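Local coordinates for protein N-acetylcysteine deacetylase (Bacillus subtilis, PDB 1YSJ) that probably catalyses the metal-dependent deacetylation of N-acetylcysteine to cysteine and acetate, within a pathway that allows growth on S-(2-succino)cysteine as sole sulfur source, at residues A[78-83]-A[148-153]; A[91-96]-A[176-181]; A[323-328]-A[359-364]. The protein carries 1 engineered substitution. One frame throughout, in Å; residues are numbered along the deposited sequence.

Interaction 1 (A[78-83]-A[148-153]); sequences GVIAEI and TVRFIF. Engineered in segment 78-83: Gly78 (natural residue Ala).
Strands 79-83 and 148-153 pair antiparallel, Val79 facing Phe153 and Ile83 facing Val149, in the mixed sheet of the dinuclear metal-binding domain of this M20 peptidase. Six backbone hydrogen bonds close the hydrogen-bonded pairs Val79-Phe153, Ala81-Phe151 and Ile83-Val149; the straightest runs from Ile83 N to Val149 O (2.9 Å, 171° at the hydrogen). On the face carrying Glu82 and Arg150, the two side chains run alongside each other in the same direction and form a salt bridge. Arg150 grips side-on: NE lies 3.0 Å and NH2 3.2 Å from the same Glu82 OE1, with carboxylate and guanidinium nearly coplanar (22°). Glu82 OE2 pairs with Lys84, and Arg150 NH1 bonds to the carbonyls of Val171 and Asn173, so each charged end has partners beyond the pair. Thr148 CG2 presses against Glu82 CG at 3.4 Å. The other face is apolar. Ile83 CD1 meets Phe151 CE1 at 3.6 Å, while Val149 CG1 lies over one face of that ring toward its rim. Phe153, with CG anti to its carbonyl carbon (chi1 -63°), turns its ring edge to Val79 O. Gly78, an engineered replacement of alanine, brings its CA to 3.1 Å from Phe153 O. Helix 52-64 packs on Val79 and Ala81, helix 124-139 on Phe151 and Phe153, and strand 91-97 continues the sheet beyond 148-153.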
# COMPACT_ATOMS: atom_id res chain seq x y z
N GLY A 78 3.22 38.21 4.41
CA GLY A 78 3.77 38.68 3.14
C GLY A 78 3.66 40.18 3.07
O GLY A 78 2.77 40.78 3.69
N VAL A 79 4.58 40.80 2.33
CA VAL A 79 4.67 42.25 2.28
C VAL A 79 4.78 42.69 0.83
O VAL A 79 5.55 42.12 0.06
CB VAL A 79 5.90 42.78 3.09
CG1 VAL A 79 5.97 44.30 3.07
CG2 VAL A 79 5.87 42.28 4.52
N ILE A 80 3.98 43.69 0.47
CA ILE A 80 4.05 44.30 -0.85
C ILE A 80 4.49 45.74 -0.68
O ILE A 80 3.86 46.52 0.03
CB ILE A 80 2.69 44.24 -1.61
CG1 ILE A 80 2.02 42.86 -1.47
CG2 ILE A 80 2.86 44.67 -3.08
CD1 ILE A 80 2.81 41.67 -2.07
N ALA A 81 5.60 46.09 -1.32
CA ALA A 81 6.15 47.43 -1.26
C ALA A 81 6.29 47.99 -2.68
O ALA A 81 6.20 47.24 -3.66
CB ALA A 81 7.50 47.42 -0.54
N GLU A 82 6.51 49.29 -2.78
CA GLU A 82 6.54 49.96 -4.08
C GLU A 82 7.48 51.16 -4.06
O GLU A 82 7.46 51.96 -3.12
CB GLU A 82 5.12 50.39 -4.47
CG GLU A 82 4.98 51.01 -5.86
CD GLU A 82 3.54 51.08 -6.34
OE1 GLU A 82 2.97 50.02 -6.68
OE2 GLU A 82 2.97 52.20 -6.39
N ILE A 83 8.32 51.26 -5.09
CA ILE A 83 9.17 52.44 -5.30
C ILE A 83 8.90 53.03 -6.68
O ILE A 83 9.11 52.38 -7.71
CB ILE A 83 10.68 52.11 -5.12
CG1 ILE A 83 10.98 51.78 -3.66
CG2 ILE A 83 11.55 53.28 -5.59
CD1 ILE A 83 12.27 51.05 -3.43
N THR A 148 7.98 52.13 -12.21
CA THR A 148 7.73 51.70 -10.84
C THR A 148 8.18 50.27 -10.61
O THR A 148 7.97 49.39 -11.45
CB THR A 148 6.23 51.86 -10.51
OG1 THR A 148 5.87 53.25 -10.62
CG2 THR A 148 5.91 51.37 -9.10
N VAL A 149 8.82 50.04 -9.46
CA VAL A 149 9.17 48.69 -9.04
C VAL A 149 8.30 48.29 -7.85
O VAL A 149 8.30 48.94 -6.80
CB VAL A 149 10.67 48.53 -8.68
CG1 VAL A 149 10.97 47.08 -8.34
CG2 VAL A 149 11.55 49.00 -9.83
N ARG A 150 7.54 47.22 -8.04
CA ARG A 150 6.76 46.63 -6.97
C ARG A 150 7.54 45.46 -6.36
O ARG A 150 8.02 44.58 -7.09
CB ARG A 150 5.41 46.18 -7.51
CG ARG A 150 4.33 46.04 -6.46
CD ARG A 150 2.97 45.91 -7.12
NE ARG A 150 2.49 47.19 -7.63
CZ ARG A 150 1.44 47.35 -8.43
NH1 ARG A 150 0.75 46.29 -8.84
NH2 ARG A 150 1.08 48.57 -8.83
N PHE A 151 7.69 45.46 -5.04
CA PHE A 151 8.39 44.38 -4.35
C PHE A 151 7.41 43.41 -3.70
O PHE A 151 6.49 43.82 -2.98
CB PHE A 151 9.38 44.93 -3.31
CG PHE A 151 10.47 45.76 -3.91
CD1 PHE A 151 10.27 47.12 -4.17
CD2 PHE A 151 11.69 45.19 -4.24
CE1 PHE A 151 11.28 47.89 -4.73
CE2 PHE A 151 12.71 45.95 -4.80
CZ PHE A 151 12.50 47.30 -5.06
N ILE A 152 7.61 42.13 -3.97
CA ILE A 152 6.73 41.07 -3.51
C ILE A 152 7.50 40.16 -2.56
O ILE A 152 8.43 39.45 -2.95
CB ILE A 152 6.17 40.25 -4.71
CG1 ILE A 152 5.35 41.16 -5.63
CG2 ILE A 152 5.32 39.07 -4.23
CD1 ILE A 152 5.05 40.56 -6.99
N PHE A 153 7.11 40.20 -1.29
CA PHE A 153 7.65 39.29 -0.30
C PHE A 153 6.59 38.23 -0.03
O PHE A 153 5.64 38.44 0.73
CB PHE A 153 8.11 40.04 0.96
CG PHE A 153 9.23 41.02 0.70
CD1 PHE A 153 8.95 42.34 0.35
CD2 PHE A 153 10.56 40.62 0.78
CE1 PHE A 153 9.97 43.25 0.09
CE2 PHE A 153 11.60 41.52 0.52
CZ PHE A 153 11.30 42.84 0.18

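Interaction 2 (A[91-96]-A[176-181]); sequences VIAIRA and SAIFGM
Ser176 N meets Val91 O at 2.7 Å in a nearly linear bond (171°) at the start of this parallel strand pair, and a water links Ser176 OG to Val91 N. Ala177 sends its carbonyl to Ala93 N (2.8 Å) and sets its methyl against Ile92 CG2. Ile178, on the opposite face, lays CG1 4.0 Å from Ala93 CB. Strands 91-97 and 175-184 are central members of the mixed sheet in the metal-binding domain, and His182, a nickel ligand, follows directly on this segment. Phe179 uses both backbone polar atoms: its N donates to Ala93 O (2.9 Å), and its O accepts from Arg95 N at 2.8 Å. The ring swings back toward Ile92, whose CG1 sits between the backbone N and the carbonyl carbon (chi1 63°); from there CD1 extends obliquely to the ring, 4.0 Å from Phe179 CE1. Past Gly180, Arg95 O and Met181 N stand 4.4 Å apart, and two waters bridge them; Met181 is here a selenomethionine. One of these waters also lies at the edge of the Arg95 guanidinium, bonded to NH1 at 3.1 Å, while NH2 forms salt bridges with Glu349 and Asp350 and NE bonds to Gln154.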
# COMPACT_ATOMS: atom_id res chain seq x y z
N VAL A 91 5.04 49.31 -14.71
CA VAL A 91 5.30 48.75 -13.40
C VAL A 91 5.92 47.37 -13.57
O VAL A 91 5.37 46.53 -14.30
CB VAL A 91 3.99 48.62 -12.56
CG1 VAL A 91 4.30 48.10 -11.16
CG2 VAL A 91 3.28 49.96 -12.49
N ILE A 92 7.05 47.14 -12.92
CA ILE A 92 7.66 45.81 -12.88
C ILE A 92 7.76 45.30 -11.45
O ILE A 92 7.70 46.09 -10.50
CB ILE A 92 9.04 45.75 -13.60
CG1 ILE A 92 10.07 46.65 -12.90
CG2 ILE A 92 8.90 46.09 -15.09
CD1 ILE A 92 11.51 46.23 -13.15
N ALA A 93 7.92 43.99 -11.29
CA ALA A 93 7.91 43.40 -9.97
C ALA A 93 9.18 42.61 -9.69
O ALA A 93 9.77 42.03 -10.60
CB ALA A 93 6.67 42.52 -9.78
N ILE A 94 9.60 42.61 -8.43
CA ILE A 94 10.73 41.81 -7.98
C ILE A 94 10.29 40.97 -6.78
O ILE A 94 9.75 41.50 -5.80
CB ILE A 94 11.97 42.67 -7.64
CG1 ILE A 94 12.46 43.42 -8.89
CG2 ILE A 94 13.09 41.79 -7.08
CD1 ILE A 94 13.55 44.46 -8.61
N ARG A 95 10.51 39.67 -6.86
CA ARG A 95 9.92 38.75 -5.91
C ARG A 95 10.96 38.04 -5.05
O ARG A 95 11.99 37.58 -5.54
CB ARG A 95 9.05 37.74 -6.67
CG ARG A 95 8.37 36.67 -5.82
CD ARG A 95 9.28 35.47 -5.60
NE ARG A 95 8.51 34.25 -5.43
CZ ARG A 95 9.00 33.02 -5.56
NH1 ARG A 95 10.28 32.84 -5.86
NH2 ARG A 95 8.21 31.98 -5.40
N ALA A 96 10.67 37.97 -3.75
CA ALA A 96 11.40 37.11 -2.81
C ALA A 96 10.41 36.25 -2.02
O ALA A 96 9.29 36.67 -1.74
CB ALA A 96 12.24 37.95 -1.85
N SER A 176 4.09 44.75 -15.82
CA SER A 176 4.56 44.33 -17.14
C SER A 176 5.50 43.14 -17.11
O SER A 176 5.50 42.32 -18.02
CB SER A 176 5.26 45.50 -17.85
OG SER A 176 4.37 46.57 -18.08
N ALA A 177 6.32 43.06 -16.06
CA ALA A 177 7.32 42.00 -15.94
C ALA A 177 7.59 41.66 -14.49
O ALA A 177 7.44 42.51 -13.61
CB ALA A 177 8.61 42.42 -16.62
N ILE A 178 8.00 40.42 -14.25
CA ILE A 178 8.35 39.96 -12.90
C ILE A 178 9.69 39.23 -12.88
O ILE A 178 10.01 38.42 -13.76
CB ILE A 178 7.22 39.08 -12.27
CG1 ILE A 178 7.55 38.78 -10.80
CG2 ILE A 178 6.98 37.79 -13.10
CD1 ILE A 178 6.34 38.48 -9.94
N PHE A 179 10.48 39.52 -11.85
CA PHE A 179 11.82 38.96 -11.74
C PHE A 179 12.05 38.34 -10.37
O PHE A 179 11.50 38.80 -9.36
CB PHE A 179 12.86 40.03 -12.06
CG PHE A 179 12.61 40.71 -13.38
CD1 PHE A 179 11.94 41.93 -13.43
CD2 PHE A 179 13.01 40.11 -14.57
CE1 PHE A 179 11.70 42.56 -14.66
CE2 PHE A 179 12.77 40.73 -15.80
CZ PHE A 179 12.11 41.95 -15.84
N GLY A 180 12.85 37.29 -10.35
CA GLY A 180 13.11 36.55 -9.12
C GLY A 180 14.43 35.82 -9.17
O GLY A 180 15.08 35.74 -10.21
N MSE A 181 14.84 35.29 -8.03
CA MSE A 181 16.05 34.52 -7.95
C MSE A 181 15.83 33.29 -7.10
O MSE A 181 14.90 33.22 -6.30
CB MSE A 181 17.18 35.36 -7.34
CG MSE A 181 17.45 35.09 -5.87
SE MSE A 181 18.65 36.36 -5.05
CE MSE A 181 17.36 37.59 -4.41
O HOH W 1 3.28 48.02 -16.42
O HOH W 2 12.60 34.82 -6.03
O HOH W 3 14.29 36.22 -5.05

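Interaction 3 (A[323-328]-A[359-364]); sequences TFLNAA and PGFFVW
The ring of Phe361 projects from strand 360-364 into a hollow formed by Phe324, Leu325 and Ala328 at the start of helix 325-334. No hydrogen bond joins the two segments; the fit is one of apolar shapes. Phe361 CD1 rests 3.9 Å from Phe324 CB, CZ reaches Leu325 CD1 at 3.8 Å, and CE2 lies 3.8 Å from Ala328 CB. These three neighbours approach the ring obliquely, and the backbone bond from Ala328 N to Phe324 O (2.8 Å) holds Ala328 one turn on from Phe324, on the side of the ring. Leu325 carries CG anti to its backbone N (chi1 -172°), which turns the branch toward the far end of the Phe361 ring, where CD1 touches CZ. A second bump fits beside the first: Pro359 sets its CB at the edge of the Phe324 ring, in plane, 3.5 Å from CE1. Thr323 OG1 of the same segment as Phe324 lies over one face of that ring, 3.4 Å above the plane at its centre. Replacing Phe361 with alanine would probably open a gap between strand and helix, leaving Leu325 and Ala328 without the ring they pack on. The helix start lies across one face of the mixed sheet: Phe324 meets Phe179 of strand 175-184 edge-to-face, Phe361 also packs on that phenylalanine, and Val194 of strand 191-194 borders both Leu325 and Phe361.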
# COMPACT_ATOMS: atom_id res chain seq x y z
N THR A 323 13.03 38.17 -23.95
CA THR A 323 13.14 39.63 -24.12
C THR A 323 13.97 40.27 -23.01
O THR A 323 14.44 41.40 -23.16
CB THR A 323 11.76 40.34 -24.19
OG1 THR A 323 11.08 40.21 -22.94
CG2 THR A 323 10.90 39.78 -25.32
N PHE A 324 14.14 39.55 -21.90
CA PHE A 324 14.87 40.06 -20.74
C PHE A 324 16.27 39.47 -20.62
O PHE A 324 17.04 39.85 -19.73
CB PHE A 324 14.08 39.82 -19.45
CG PHE A 324 12.69 40.37 -19.50
CD1 PHE A 324 11.60 39.51 -19.46
CD2 PHE A 324 12.48 41.74 -19.62
CE1 PHE A 324 10.30 40.02 -19.53
CE2 PHE A 324 11.19 42.26 -19.69
CZ PHE A 324 10.10 41.40 -19.64
N LEU A 325 16.59 38.56 -21.53
CA LEU A 325 17.87 37.87 -21.54
C LEU A 325 19.04 38.85 -21.61
O LEU A 325 19.97 38.77 -20.81
CB LEU A 325 17.93 36.86 -22.70
CG LEU A 325 19.11 35.90 -22.80
CD1 LEU A 325 19.14 34.94 -21.62
CD2 LEU A 325 19.03 35.14 -24.12
N ASN A 326 18.98 39.77 -22.57
CA ASN A 326 20.00 40.81 -22.73
C ASN A 326 20.17 41.65 -21.48
O ASN A 326 21.30 41.90 -21.05
CB ASN A 326 19.68 41.70 -23.94
CG ASN A 326 19.99 41.02 -25.28
OD1 ASN A 326 20.00 41.68 -26.32
ND2 ASN A 326 20.26 39.72 -25.26
N ALA A 327 19.05 42.08 -20.89
CA ALA A 327 19.04 42.85 -19.65
C ALA A 327 19.66 42.09 -18.48
O ALA A 327 20.42 42.66 -17.69
CB ALA A 327 17.62 43.29 -19.30
N ALA A 328 19.34 40.80 -18.38
CA ALA A 328 19.87 39.93 -17.32
C ALA A 328 21.38 39.80 -17.40
O ALA A 328 22.05 39.69 -16.38
CB ALA A 328 19.21 38.57 -17.36
N PRO A 359 5.10 38.27 -18.61
CA PRO A 359 6.50 37.95 -18.91
C PRO A 359 7.37 38.00 -17.67
O PRO A 359 7.19 38.88 -16.82
CB PRO A 359 6.91 39.07 -19.88
CG PRO A 359 5.65 39.52 -20.49
CD PRO A 359 4.63 39.42 -19.40
N GLY A 360 8.31 37.07 -17.55
CA GLY A 360 9.16 36.99 -16.37
C GLY A 360 10.54 36.40 -16.60
O GLY A 360 10.77 35.72 -17.60
N PHE A 361 11.44 36.67 -15.66
CA PHE A 361 12.78 36.09 -15.68
C PHE A 361 13.25 35.68 -14.29
O PHE A 361 13.22 36.47 -13.34
CB PHE A 361 13.77 37.06 -16.32
CG PHE A 361 14.87 36.38 -17.08
CD1 PHE A 361 14.71 36.06 -18.43
CD2 PHE A 361 16.07 36.06 -16.46
CE1 PHE A 361 15.72 35.43 -19.15
CE2 PHE A 361 17.10 35.42 -17.17
CZ PHE A 361 16.92 35.11 -18.51
N PHE A 362 13.70 34.44 -14.17
CA PHE A 362 14.14 33.86 -12.91
C PHE A 362 15.59 33.40 -13.05
O PHE A 362 15.91 32.64 -13.97
CB PHE A 362 13.23 32.68 -12.56
CG PHE A 362 13.33 32.21 -11.14
CD1 PHE A 362 12.69 32.90 -10.11
CD2 PHE A 362 14.04 31.05 -10.82
CE1 PHE A 362 12.76 32.45 -8.79
CE2 PHE A 362 14.12 30.59 -9.51
CZ PHE A 362 13.48 31.29 -8.49
N VAL A 363 16.45 33.85 -12.15
CA VAL A 363 17.88 33.53 -12.24
C VAL A 363 18.42 32.73 -11.06
O VAL A 363 17.86 32.78 -9.95
CB VAL A 363 18.75 34.81 -12.44
CG1 VAL A 363 18.41 35.49 -13.75
CG2 VAL A 363 18.60 35.77 -11.26
N TRP A 364 19.52 32.01 -11.29
CA TRP A 364 20.29 31.39 -10.21
C TRP A 364 21.23 32.43 -9.61
O TRP A 364 21.93 33.13 -10.34
CB TRP A 364 21.12 30.21 -10.70
CG TRP A 364 20.39 29.01 -11.27
CD1 TRP A 364 20.79 28.24 -12.33
CD2 TRP A 364 19.15 28.43 -10.81
NE1 TRP A 364 19.89 27.23 -12.56
CE2 TRP A 364 18.87 27.32 -11.65
CE3 TRP A 364 18.26 28.73 -9.77
CZ2 TRP A 364 17.74 26.52 -11.48
CZ3 TRP A 364 17.13 27.94 -9.61
CH2 TRP A 364 16.88 26.84 -10.46

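Overall arrangement
The three contacts belong to one mixed sheet, interaction 2 lying about 9 Å from interaction 1 and about 10 Å from interaction 3, centre to centre; interactions 1 and 3 are about 19 Å apart and do not touch. Strands 79-84, 148-154, 91-97, 175-184 and 360-366 are consecutive neighbours across it. Interactions 1 and 2 alternate along the chain, in the order 78-83, 91-96, 148-153, 176-181. In the sheet 91-96 lies beside 148-153, with Arg150 N 2.7 Å from Ile92 O. Interaction 3 comes later, adding a strand beside 175-184 and a helix start over one face. The shared sheet thus joins distant parts of the sequence into the domain that holds both nickel ions.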